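Long-range contacts in tyrosinase (Burkholderia thailandensis, PDB 5ZRD), which oxidises monophenols to catechols and, as a tyrosinase, probably on to quinones, using a pair of copper ions and molecular oxygen: residues 149-158 with 170-179; 324-333 with 398-408. All coordinates share one frame; numbering follows the deposited sequence.

Contact 1: 149-158 with 170-179; sequences LRSFVLPVAL and EKPKGYVTVR
Phe152 and Thr177 join the two segments through a backbone bond and a side-chain bond: Thr177 N donates to Phe152 O (3.0 Å), and Phe152 N donates to Thr177 OG1 (3.0 Å), a hydroxyl standing in for a backbone carbonyl. That hydroxyl can reach the neighbouring amide because it sits between its own N and carbonyl carbon (chi1 57°); a water 2.6 Å from Thr177 OG1 links it to Arg150 O. Further along, Leu154 N donates to Tyr175 O and Leu154 O accepts from Gly174 N, both presented by the type II turn Pro172 to Tyr175, with Gly174 third. Leu158 and Lys171 form an antiparallel hydrogen-bonded pair.

At the other end Arg179, extended from CG to NE, brings NH2 to Leu149 O (2.9 Å) in the guanidinium plane. Arg150 O lies over one face of the same group, too badly angled for a bond. NH2 also forms a salt bridge to Asp313.

Apolar contacts are made by Val153 with Val176 and by Leu154 with Tyr175, side by side, Leu154 CD1 lying 3.7 Å from Tyr175 CD2. The phenol OH bonds to Asp303, which also pairs with Lys171 NZ, itself bonded to Gly184 O.

This irregular, hairpin-like loop pair of the tyrosinase central domain has strand 165-167 in its connection. Phe152, Leu154 and Pro155 rest on Phe51 of helix 50-57, and Leu149 packs against helices 27-41 and 315-334.

Contact 2: 324-333 with 398-408; sequences DRMFWVWQKQ and FTYGPGSLDDA
Arg325 lies across Tyr400 with its aliphatic part and spends its charged end on the loop beyond. In the CH-pi contact, Arg325 CB stands 3.7 Å from the centroid of the Tyr400 ring, almost straight above it (14° off the normal). Beyond CG the chain bends at chi3, and the guanidinium plane stands 71° from the ring. Trp328 CB adds an oblique contact to Tyr400 CD2.

Polar bonds are strung along the helix. Tyr400 OH donates to Asp324 OD2 (2.5 Å), on the anti lone pair of that oxygen, away from OD1; Arg95 forms a salt bridge with OD1 and Arg11 bonds to the phenol oxygen, so positive charge lies near both partners. Arg325 grips Ser404 O end-on, NH1 at 3.0 Å and NH2 more loosely, the oxygen lying in the guanidinium plane. Its NH1 also makes a salt bridge with Asp406 OD1 (3.3 Å), and a water joins NH1, Asp406 OD1 and Gly401 O. Asp406 OD2 accepts from Gly403 N (3.0 Å), reaching back to the first residue of the type II turn Gly403 to Asp406, whose own backbone bond is weak. One helical turn past Val329, which touches Asp406, Gln333 NE2 donates to Asp406 O (2.8 Å) from well above the carbonyl plane.

In the tyrosinase central domain, 324-333 continues the helix bearing copper ligand His320. Strand 398-400, paired in parallel with strand 9-11, runs at 88° to this part of helix 315-334. Phe398 reaches Tyr99 of helix 90-108, Trp328 and Tyr400 meet Ile392 of helix 392-396, and Leu405 packs on helix 237-244.

Contacts 1 and 2 do not touch: their centres are 33 Å apart and their nearest atoms about 16 Å. Helix 315-334, which carries the copper ligand His320, relates them. Contact 2 lies on its later part, whereas contact 1 meets its earlier part through Leu149 on Phe318 and Arg179 on Ile315. Both approach the dicopper centre without binding it. The side chain of Arg179 is about 13 Å from a copper ion and about 10 Å from that of His281; the side chain of Asp324 is nearer, about 10 Å from a copper ion and about 6 Å from those of His94 and His320.

Contact 1: 149-158 with 170-179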
loop_
_atom_site.group_PDB
_atom_site.type_symbol
_atom_site.label_atom_id
_atom_site.label_comp_id
_atom_site.label_asym_id
_atom_site.label_seq_id
_atom_site.Cartn_x
_atom_site.Cartn_y
_atom_site.Cartn_z
ATOM N N LEU A 149 -11.652 -27.008 33.541
ATOM C CA LEU A 149 -12.452 -27.242 32.319
ATOM C C LEU A 149 -13.615 -26.236 32.181
ATOM O O LEU A 149 -14.143 -26.116 31.073
ATOM C CB LEU A 149 -13.006 -28.672 32.353
ATOM C CG LEU A 149 -12.021 -29.778 32.732
ATOM C CD1 LEU A 149 -12.723 -31.153 32.719
ATOM C CD2 LEU A 149 -10.845 -29.762 31.784
ATOM N N ARG A 150 -14.014 -25.519 33.248
ATOM C CA ARG A 150 -15.153 -24.610 33.159
ATOM C C ARG A 150 -14.786 -23.331 32.402
ATOM O O ARG A 150 -15.658 -22.716 31.817
ATOM C CB ARG A 150 -15.753 -24.259 34.522
ATOM C CG ARG A 150 -14.891 -23.454 35.484
ATOM C CD ARG A 150 -15.775 -22.534 36.328
ATOM N NE ARG A 150 -17.173 -22.985 36.454
ATOM C CZ ARG A 150 -18.242 -22.195 36.626
ATOM N NH1 ARG A 150 -18.147 -20.890 36.440
ATOM N NH2 ARG A 150 -19.399 -22.717 37.009
ATOM N N SER A 151 -13.520 -22.952 32.372
ATOM C CA SER A 151 -13.148 -21.683 31.786
ATOM C C SER A 151 -11.637 -21.564 31.882
ATOM O O SER A 151 -10.945 -22.422 32.469
ATOM C CB SER A 151 -13.816 -20.531 32.473
ATOM O OG SER A 151 -13.516 -20.596 33.863
ATOM N N PHE A 152 -11.124 -20.506 31.318
ATOM C CA PHE A 152 -9.674 -20.304 31.371
ATOM C C PHE A 152 -9.410 -18.809 31.460
ATOM O O PHE A 152 -10.107 -18.018 30.851
ATOM C CB PHE A 152 -9.006 -20.947 30.162
ATOM C CG PHE A 152 -7.551 -20.625 29.939
ATOM C CD1 PHE A 152 -6.573 -21.162 30.763
ATOM C CD2 PHE A 152 -7.157 -19.866 28.850
ATOM C CE1 PHE A 152 -5.234 -20.916 30.530
ATOM C CE2 PHE A 152 -5.815 -19.636 28.607
ATOM C CZ PHE A 152 -4.856 -20.153 29.449
ATOM N N VAL A 153 -8.460 -18.486 32.313
ATOM C CA VAL A 153 -8.052 -17.138 32.621
ATOM C C VAL A 153 -6.795 -16.900 31.787
ATOM O O VAL A 153 -5.869 -17.699 31.817
ATOM C CB VAL A 153 -7.759 -16.978 34.137
ATOM C CG1 VAL A 153 -7.334 -15.565 34.496
ATOM C CG2 VAL A 153 -8.938 -17.399 35.018
ATOM N N LEU A 154 -6.748 -15.811 31.066
ATOM C CA LEU A 154 -5.644 -15.555 30.189
ATOM C C LEU A 154 -4.423 -15.143 31.027
ATOM O O LEU A 154 -4.544 -14.265 31.856
ATOM C CB LEU A 154 -6.068 -14.447 29.226
ATOM C CG LEU A 154 -7.171 -14.811 28.231
ATOM C CD1 LEU A 154 -7.520 -13.620 27.353
ATOM C CD2 LEU A 154 -6.748 -15.988 27.372
ATOM N N PRO A 155 -3.251 -15.783 30.815
ATOM C CA PRO A 155 -2.017 -15.397 31.550
ATOM C C PRO A 155 -1.370 -14.086 31.069
ATOM O O PRO A 155 -0.655 -13.439 31.829
ATOM C CB PRO A 155 -1.038 -16.549 31.274
ATOM C CG PRO A 155 -1.468 -17.055 29.920
ATOM C CD PRO A 155 -2.980 -16.981 29.989
ATOM N N VAL A 156 -1.574 -13.760 29.793
ATOM C CA VAL A 156 -1.167 -12.514 29.192
ATOM C C VAL A 156 -2.344 -12.035 28.362
ATOM O O VAL A 156 -3.286 -12.796 28.137
ATOM C CB VAL A 156 0.074 -12.654 28.295
ATOM C CG1 VAL A 156 1.300 -13.056 29.094
ATOM C CG2 VAL A 156 -0.172 -13.635 27.170
ATOM N N ALA A 157 -2.238 -10.806 27.890
ATOM C CA ALA A 157 -3.311 -10.197 27.141
ATOM C C ALA A 157 -3.237 -10.652 25.682
ATOM O O ALA A 157 -2.196 -10.922 25.153
ATOM C CB ALA A 157 -3.240 -8.691 27.242
ATOM N N LEU A 158 -4.395 -10.747 25.081
ATOM C CA LEU A 158 -4.519 -10.766 23.662
ATOM C C LEU A 158 -4.529 -9.313 23.231
ATOM O O LEU A 158 -5.508 -8.623 23.452
ATOM C CB LEU A 158 -5.839 -11.430 23.269
ATOM C CG LEU A 158 -5.904 -12.933 23.497
ATOM C CD1 LEU A 158 -7.316 -13.438 23.269
ATOM C CD2 LEU A 158 -4.925 -13.646 22.578
ATOM N N GLU A 170 -9.251 -7.551 21.132
ATOM C CA GLU A 170 -8.312 -7.467 22.276
ATOM C C GLU A 170 -9.022 -7.839 23.562
ATOM O O GLU A 170 -10.224 -7.522 23.734
ATOM C CB GLU A 170 -7.688 -6.073 22.350
ATOM C CG GLU A 170 -6.837 -5.777 21.125
ATOM C CD GLU A 170 -5.978 -4.550 21.257
ATOM O OE1 GLU A 170 -4.848 -4.558 20.741
ATOM O OE2 GLU A 170 -6.476 -3.600 21.855
ATOM N N LYS A 171 -8.262 -8.520 24.427
ATOM C CA LYS A 171 -8.753 -8.983 25.697
ATOM C C LYS A 171 -7.619 -8.928 26.714
ATOM O O LYS A 171 -6.522 -9.439 26.441
ATOM C CB LYS A 171 -9.355 -10.381 25.507
ATOM C CG LYS A 171 -10.840 -10.357 25.193
ATOM C CD LYS A 171 -11.384 -11.429 24.294
ATOM C CE LYS A 171 -12.347 -12.345 24.999
ATOM N NZ LYS A 171 -13.617 -12.562 24.263
ATOM N N PRO A 172 -7.876 -8.310 27.895
ATOM C CA PRO A 172 -6.786 -8.077 28.839
ATOM C C PRO A 172 -6.281 -9.339 29.548
ATOM O O PRO A 172 -7.007 -10.353 29.647
ATOM C CB PRO A 172 -7.412 -7.199 29.934
ATOM C CG PRO A 172 -8.847 -7.677 30.001
ATOM C CD PRO A 172 -9.159 -7.914 28.535
ATOM N N LYS A 173 -5.076 -9.222 30.102
ATOM C CA LYS A 173 -4.572 -10.203 31.050
ATOM C C LYS A 173 -5.596 -10.407 32.159
ATOM O O LYS A 173 -6.189 -9.438 32.608
ATOM C CB LYS A 173 -3.296 -9.720 31.725
ATOM C CG LYS A 173 -2.703 -10.689 32.735
ATOM C CD LYS A 173 -1.357 -10.238 33.219
ATOM C CE LYS A 173 -0.755 -11.174 34.236
ATOM N NZ LYS A 173 0.689 -10.890 34.380
ATOM N N GLY A 174 -5.823 -11.644 32.558
ATOM C CA GLY A 174 -6.865 -11.942 33.572
ATOM C C GLY A 174 -8.269 -12.121 33.006
ATOM O O GLY A 174 -9.172 -12.449 33.712
ATOM N N TYR A 175 -8.484 -11.924 31.727
ATOM C CA TYR A 175 -9.797 -12.172 31.156
ATOM C C TYR A 175 -10.195 -13.641 31.372
ATOM O O TYR A 175 -9.360 -14.510 31.182
ATOM C CB TYR A 175 -9.775 -11.853 29.660
ATOM C CG TYR A 175 -11.040 -12.301 28.988
ATOM C CD1 TYR A 175 -12.218 -11.583 29.153
ATOM C CD2 TYR A 175 -11.074 -13.489 28.267
ATOM C CE1 TYR A 175 -13.390 -12.004 28.548
ATOM C CE2 TYR A 175 -12.254 -13.953 27.707
ATOM C CZ TYR A 175 -13.414 -13.206 27.853
ATOM O OH TYR A 175 -14.569 -13.632 27.278
ATOM N N VAL A 176 -11.443 -13.927 31.737
ATOM C CA VAL A 176 -11.883 -15.323 31.913
ATOM C C VAL A 176 -12.923 -15.654 30.825
ATOM O O VAL A 176 -13.821 -14.862 30.501
ATOM C CB VAL A 176 -12.386 -15.590 33.354
ATOM C CG1 VAL A 176 -13.279 -14.483 33.873
ATOM C CG2 VAL A 176 -13.103 -16.918 33.543
ATOM N N THR A 177 -12.808 -16.850 30.239
ATOM C CA THR A 177 -13.651 -17.178 29.114
ATOM C C THR A 177 -15.061 -17.309 29.652
ATOM O O THR A 177 -15.191 -17.718 30.826
ATOM C CB THR A 177 -13.186 -18.436 28.377
ATOM O OG1 THR A 177 -13.133 -19.536 29.279
ATOM C CG2 THR A 177 -11.817 -18.276 27.749
ATOM N N VAL A 178 -16.055 -16.972 28.815
ATOM C CA VAL A 178 -17.448 -17.154 29.188
ATOM C C VAL A 178 -18.227 -17.867 28.087
ATOM O O VAL A 178 -17.917 -17.773 26.939
ATOM C CB VAL A 178 -18.129 -15.808 29.514
ATOM C CG1 VAL A 178 -17.398 -15.120 30.647
ATOM C CG2 VAL A 178 -18.246 -14.880 28.306
ATOM N N ARG A 179 -19.294 -18.507 28.532
ATOM C CA ARG A 179 -20.274 -19.193 27.750
ATOM C C ARG A 179 -21.616 -18.489 27.935
ATOM O O ARG A 179 -21.772 -17.649 28.834
ATOM C CB ARG A 179 -20.371 -20.641 28.235
ATOM C CG ARG A 179 -19.114 -21.466 27.960
ATOM C CD ARG A 179 -19.030 -22.700 28.834
ATOM N NE ARG A 179 -17.731 -23.366 28.678
ATOM C CZ ARG A 179 -17.313 -24.319 29.483
ATOM N NH1 ARG A 179 -18.172 -24.848 30.337
ATOM N NH2 ARG A 179 -16.051 -24.723 29.461
HETATM O O HOH W 1 -15.535 -20.459 29.512
#

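Contact 2: 324-333 with 398-408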
loop_
_atom_site.group_PDB
_atom_site.type_symbol
_atom_site.label_atom_id
_atom_site.label_comp_id
_atom_site.label_asym_id
_atom_site.label_seq_id
_atom_site.Cartn_x
_atom_site.Cartn_y
_atom_site.Cartn_z
ATOM N N ASP A 324 -14.569 -35.023 15.830
ATOM C CA ASP A 324 -13.560 -35.903 15.235
ATOM C C ASP A 324 -14.071 -37.324 15.261
ATOM O O ASP A 324 -13.839 -38.071 14.337
ATOM C CB ASP A 324 -12.251 -35.822 16.013
ATOM C CG ASP A 324 -11.092 -36.446 15.272
ATOM O OD1 ASP A 324 -10.868 -36.018 14.114
ATOM O OD2 ASP A 324 -10.405 -37.333 15.876
ATOM N N ARG A 325 -14.775 -37.686 16.327
ATOM C CA ARG A 325 -15.394 -38.997 16.407
ATOM C C ARG A 325 -16.439 -39.179 15.295
ATOM O O ARG A 325 -16.533 -40.261 14.666
ATOM C CB ARG A 325 -16.032 -39.160 17.781
ATOM C CG ARG A 325 -16.574 -40.541 18.064
ATOM C CD ARG A 325 -17.286 -40.557 19.413
ATOM N NE ARG A 325 -18.507 -39.766 19.453
ATOM C CZ ARG A 325 -19.706 -40.214 19.113
ATOM N NH1 ARG A 325 -19.831 -41.473 18.738
ATOM N NH2 ARG A 325 -20.774 -39.417 19.164
ATOM N N MET A 326 -17.210 -38.132 15.030
ATOM C CA MET A 326 -18.223 -38.178 13.942
ATOM C C MET A 326 -17.501 -38.325 12.593
ATOM O O MET A 326 -17.913 -39.095 11.746
ATOM C CB MET A 326 -19.097 -36.922 13.952
ATOM C CG MET A 326 -20.016 -36.821 15.161
ATOM S SD MET A 326 -21.443 -37.939 15.028
ATOM C CE MET A 326 -20.852 -39.367 15.906
ATOM N N PHE A 327 -16.425 -37.598 12.410
ATOM C CA PHE A 327 -15.594 -37.759 11.218
ATOM C C PHE A 327 -15.143 -39.223 11.096
ATOM O O PHE A 327 -15.173 -39.793 10.015
ATOM C CB PHE A 327 -14.426 -36.780 11.299
ATOM C CG PHE A 327 -13.407 -36.849 10.201
ATOM C CD1 PHE A 327 -13.678 -37.451 8.980
ATOM C CD2 PHE A 327 -12.154 -36.311 10.396
ATOM C CE1 PHE A 327 -12.723 -37.487 7.969
ATOM C CE2 PHE A 327 -11.199 -36.325 9.377
ATOM C CZ PHE A 327 -11.501 -36.894 8.158
ATOM N N TRP A 328 -14.767 -39.845 12.205
ATOM C CA TRP A 328 -14.254 -41.229 12.193
ATOM C C TRP A 328 -15.398 -42.227 11.923
ATOM O O TRP A 328 -15.218 -43.192 11.179
ATOM C CB TRP A 328 -13.515 -41.537 13.512
ATOM C CG TRP A 328 -13.005 -42.941 13.605
ATOM C CD1 TRP A 328 -13.434 -43.908 14.465
ATOM C CD2 TRP A 328 -11.999 -43.556 12.779
ATOM N NE1 TRP A 328 -12.768 -45.080 14.224
ATOM C CE2 TRP A 328 -11.873 -44.894 13.209
ATOM C CE3 TRP A 328 -11.213 -43.123 11.713
ATOM C CZ2 TRP A 328 -10.970 -45.783 12.641
ATOM C CZ3 TRP A 328 -10.314 -44.003 11.149
ATOM C CH2 TRP A 328 -10.190 -45.312 11.616
ATOM N N VAL A 329 -16.568 -41.968 12.504
ATOM C CA VAL A 329 -17.743 -42.769 12.216
ATOM C C VAL A 329 -18.115 -42.688 10.733
ATOM O O VAL A 329 -18.470 -43.685 10.175
ATOM C CB VAL A 329 -18.953 -42.359 13.068
ATOM C CG1 VAL A 329 -20.229 -42.998 12.545
ATOM C CG2 VAL A 329 -18.747 -42.715 14.528
ATOM N N TRP A 330 -18.030 -41.512 10.113
ATOM C CA TRP A 330 -18.372 -41.355 8.739
ATOM C C TRP A 330 -17.357 -42.137 7.906
ATOM O O TRP A 330 -17.728 -42.725 6.897
ATOM C CB TRP A 330 -18.409 -39.872 8.328
ATOM C CG TRP A 330 -18.596 -39.647 6.855
ATOM C CD1 TRP A 330 -19.776 -39.536 6.184
ATOM C CD2 TRP A 330 -17.563 -39.549 5.859
ATOM N NE1 TRP A 330 -19.549 -39.353 4.848
ATOM C CE2 TRP A 330 -18.199 -39.350 4.621
ATOM C CE3 TRP A 330 -16.168 -39.636 5.890
ATOM C CZ2 TRP A 330 -17.487 -39.254 3.435
ATOM C CZ3 TRP A 330 -15.456 -39.497 4.718
ATOM C CH2 TRP A 330 -16.113 -39.339 3.502
ATOM N N GLN A 331 -16.092 -42.075 8.309
ATOM C CA GLN A 331 -15.012 -42.802 7.583
ATOM C C GLN A 331 -15.335 -44.290 7.619
ATOM O O GLN A 331 -15.289 -44.917 6.596
ATOM C CB GLN A 331 -13.638 -42.570 8.184
ATOM C CG GLN A 331 -13.056 -41.219 7.814
ATOM C CD GLN A 331 -11.724 -40.929 8.472
ATOM O OE1 GLN A 331 -11.671 -40.440 9.600
ATOM N NE2 GLN A 331 -10.637 -41.173 7.745
ATOM N N LYS A 332 -15.794 -44.781 8.770
ATOM C CA LYS A 332 -16.098 -46.232 8.952
ATOM C C LYS A 332 -17.349 -46.635 8.163
ATOM O O LYS A 332 -17.321 -47.626 7.446
ATOM C CB LYS A 332 -16.343 -46.573 10.426
ATOM C CG LYS A 332 -15.133 -46.491 11.355
ATOM C CD LYS A 332 -14.959 -47.704 12.284
ATOM C CE LYS A 332 -15.907 -47.786 13.471
ATOM N NZ LYS A 332 -16.295 -46.453 14.016
ATOM N N GLN A 333 -18.447 -45.877 8.323
ATOM C CA GLN A 333 -19.712 -46.202 7.698
ATOM C C GLN A 333 -19.602 -46.017 6.178
ATOM O O GLN A 333 -20.442 -46.552 5.500
ATOM C CB GLN A 333 -20.879 -45.355 8.212
ATOM C CG GLN A 333 -21.281 -45.610 9.667
ATOM C CD GLN A 333 -22.547 -44.869 10.053
ATOM O OE1 GLN A 333 -23.157 -44.206 9.221
ATOM N NE2 GLN A 333 -22.983 -44.988 11.306
ATOM N N PHE A 398 -4.720 -44.134 18.129
ATOM C CA PHE A 398 -5.913 -44.073 19.013
ATOM C C PHE A 398 -7.197 -44.386 18.228
ATOM O O PHE A 398 -7.232 -44.390 17.004
ATOM C CB PHE A 398 -5.981 -42.706 19.698
ATOM C CG PHE A 398 -6.516 -41.584 18.847
ATOM C CD1 PHE A 398 -7.888 -41.359 18.747
ATOM C CD2 PHE A 398 -5.665 -40.757 18.148
ATOM C CE1 PHE A 398 -8.391 -40.335 17.956
ATOM C CE2 PHE A 398 -6.172 -39.711 17.384
ATOM C CZ PHE A 398 -7.530 -39.529 17.253
ATOM N N THR A 399 -8.237 -44.648 18.984
ATOM C CA THR A 399 -9.531 -44.960 18.468
ATOM C C THR A 399 -10.585 -44.330 19.388
ATOM O O THR A 399 -10.262 -43.779 20.456
ATOM C CB THR A 399 -9.736 -46.472 18.413
ATOM O OG1 THR A 399 -10.822 -46.754 17.521
ATOM C CG2 THR A 399 -9.997 -47.061 19.786
ATOM N N TYR A 400 -11.835 -44.423 18.968
ATOM C CA TYR A 400 -12.957 -43.855 19.696
ATOM C C TYR A 400 -13.657 -45.033 20.342
ATOM O O TYR A 400 -13.910 -46.016 19.699
ATOM C CB TYR A 400 -13.875 -42.984 18.812
ATOM C CG TYR A 400 -13.280 -41.617 18.570
ATOM C CD1 TYR A 400 -13.280 -40.662 19.570
ATOM C CD2 TYR A 400 -12.595 -41.313 17.405
ATOM C CE1 TYR A 400 -12.679 -39.420 19.405
ATOM C CE2 TYR A 400 -11.960 -40.093 17.229
ATOM C CZ TYR A 400 -12.019 -39.134 18.228
ATOM O OH TYR A 400 -11.387 -37.935 18.103
ATOM N N GLY A 401 -13.892 -44.916 21.631
ATOM C CA GLY A 401 -14.739 -45.855 22.279
ATOM C C GLY A 401 -16.137 -45.755 21.718
ATOM O O GLY A 401 -16.371 -45.029 20.792
ATOM N N PRO A 402 -17.053 -46.501 22.295
ATOM C CA PRO A 402 -18.427 -46.490 21.873
ATOM C C PRO A 402 -19.153 -45.198 22.271
ATOM O O PRO A 402 -18.944 -44.677 23.370
ATOM C CB PRO A 402 -19.058 -47.689 22.615
ATOM C CG PRO A 402 -18.186 -47.831 23.858
ATOM C CD PRO A 402 -16.799 -47.472 23.373
ATOM N N GLY A 403 -20.024 -44.721 21.388
ATOM C CA GLY A 403 -20.921 -43.628 21.715
ATOM C C GLY A 403 -22.054 -43.501 20.721
ATOM O O GLY A 403 -22.163 -44.283 19.780
ATOM N N SER A 404 -22.876 -42.485 20.929
ATOM C CA SER A 404 -24.094 -42.283 20.159
ATOM C C SER A 404 -23.790 -42.258 18.648
ATOM O O SER A 404 -22.756 -41.743 18.196
ATOM C CB SER A 404 -24.811 -41.011 20.626
ATOM O OG SER A 404 -24.123 -39.822 20.257
ATOM N N LEU A 405 -24.707 -42.829 17.881
ATOM C CA LEU A 405 -24.741 -42.747 16.434
ATOM C C LEU A 405 -23.625 -43.563 15.768
ATOM O O LEU A 405 -23.393 -43.370 14.561
ATOM C CB LEU A 405 -24.646 -41.283 15.983
ATOM C CG LEU A 405 -25.693 -40.326 16.552
ATOM C CD1 LEU A 405 -25.545 -38.939 15.929
ATOM C CD2 LEU A 405 -27.096 -40.849 16.334
ATOM N N ASP A 406 -22.956 -44.467 16.458
ATOM C CA ASP A 406 -21.972 -45.331 15.756
ATOM C C ASP A 406 -22.617 -46.120 14.574
ATOM O O ASP A 406 -21.994 -46.376 13.543
ATOM C CB ASP A 406 -21.327 -46.319 16.721
ATOM C CG ASP A 406 -20.405 -45.655 17.760
ATOM O OD1 ASP A 406 -19.865 -44.530 17.532
ATOM O OD2 ASP A 406 -20.212 -46.292 18.822
ATOM N N ASP A 407 -23.874 -46.490 14.723
ATOM C CA ASP A 407 -24.496 -47.444 13.822
ATOM C C ASP A 407 -25.657 -46.788 13.059
ATOM O O ASP A 407 -26.492 -46.124 13.659
ATOM C CB ASP A 407 -25.043 -48.647 14.626
ATOM C CG ASP A 407 -23.986 -49.327 15.494
ATOM O OD1 ASP A 407 -22.833 -49.508 15.024
ATOM O OD2 ASP A 407 -24.333 -49.659 16.666
ATOM N N ALA A 408 -25.669 -46.987 11.740
ATOM C CA ALA A 408 -26.785 -46.674 10.842
ATOM C C ALA A 408 -27.914 -47.649 11.151
ATOM O O ALA A 408 -27.723 -48.829 10.935
ATOM C CB ALA A 408 -26.346 -46.818 9.395
HETATM O O HOH W 2 -17.660 -43.673 18.694
HETATM O O HOH W 3 -19.161 -47.065 12.872
HETATM O O HOH W 4 -25.334 -43.609 12.735
#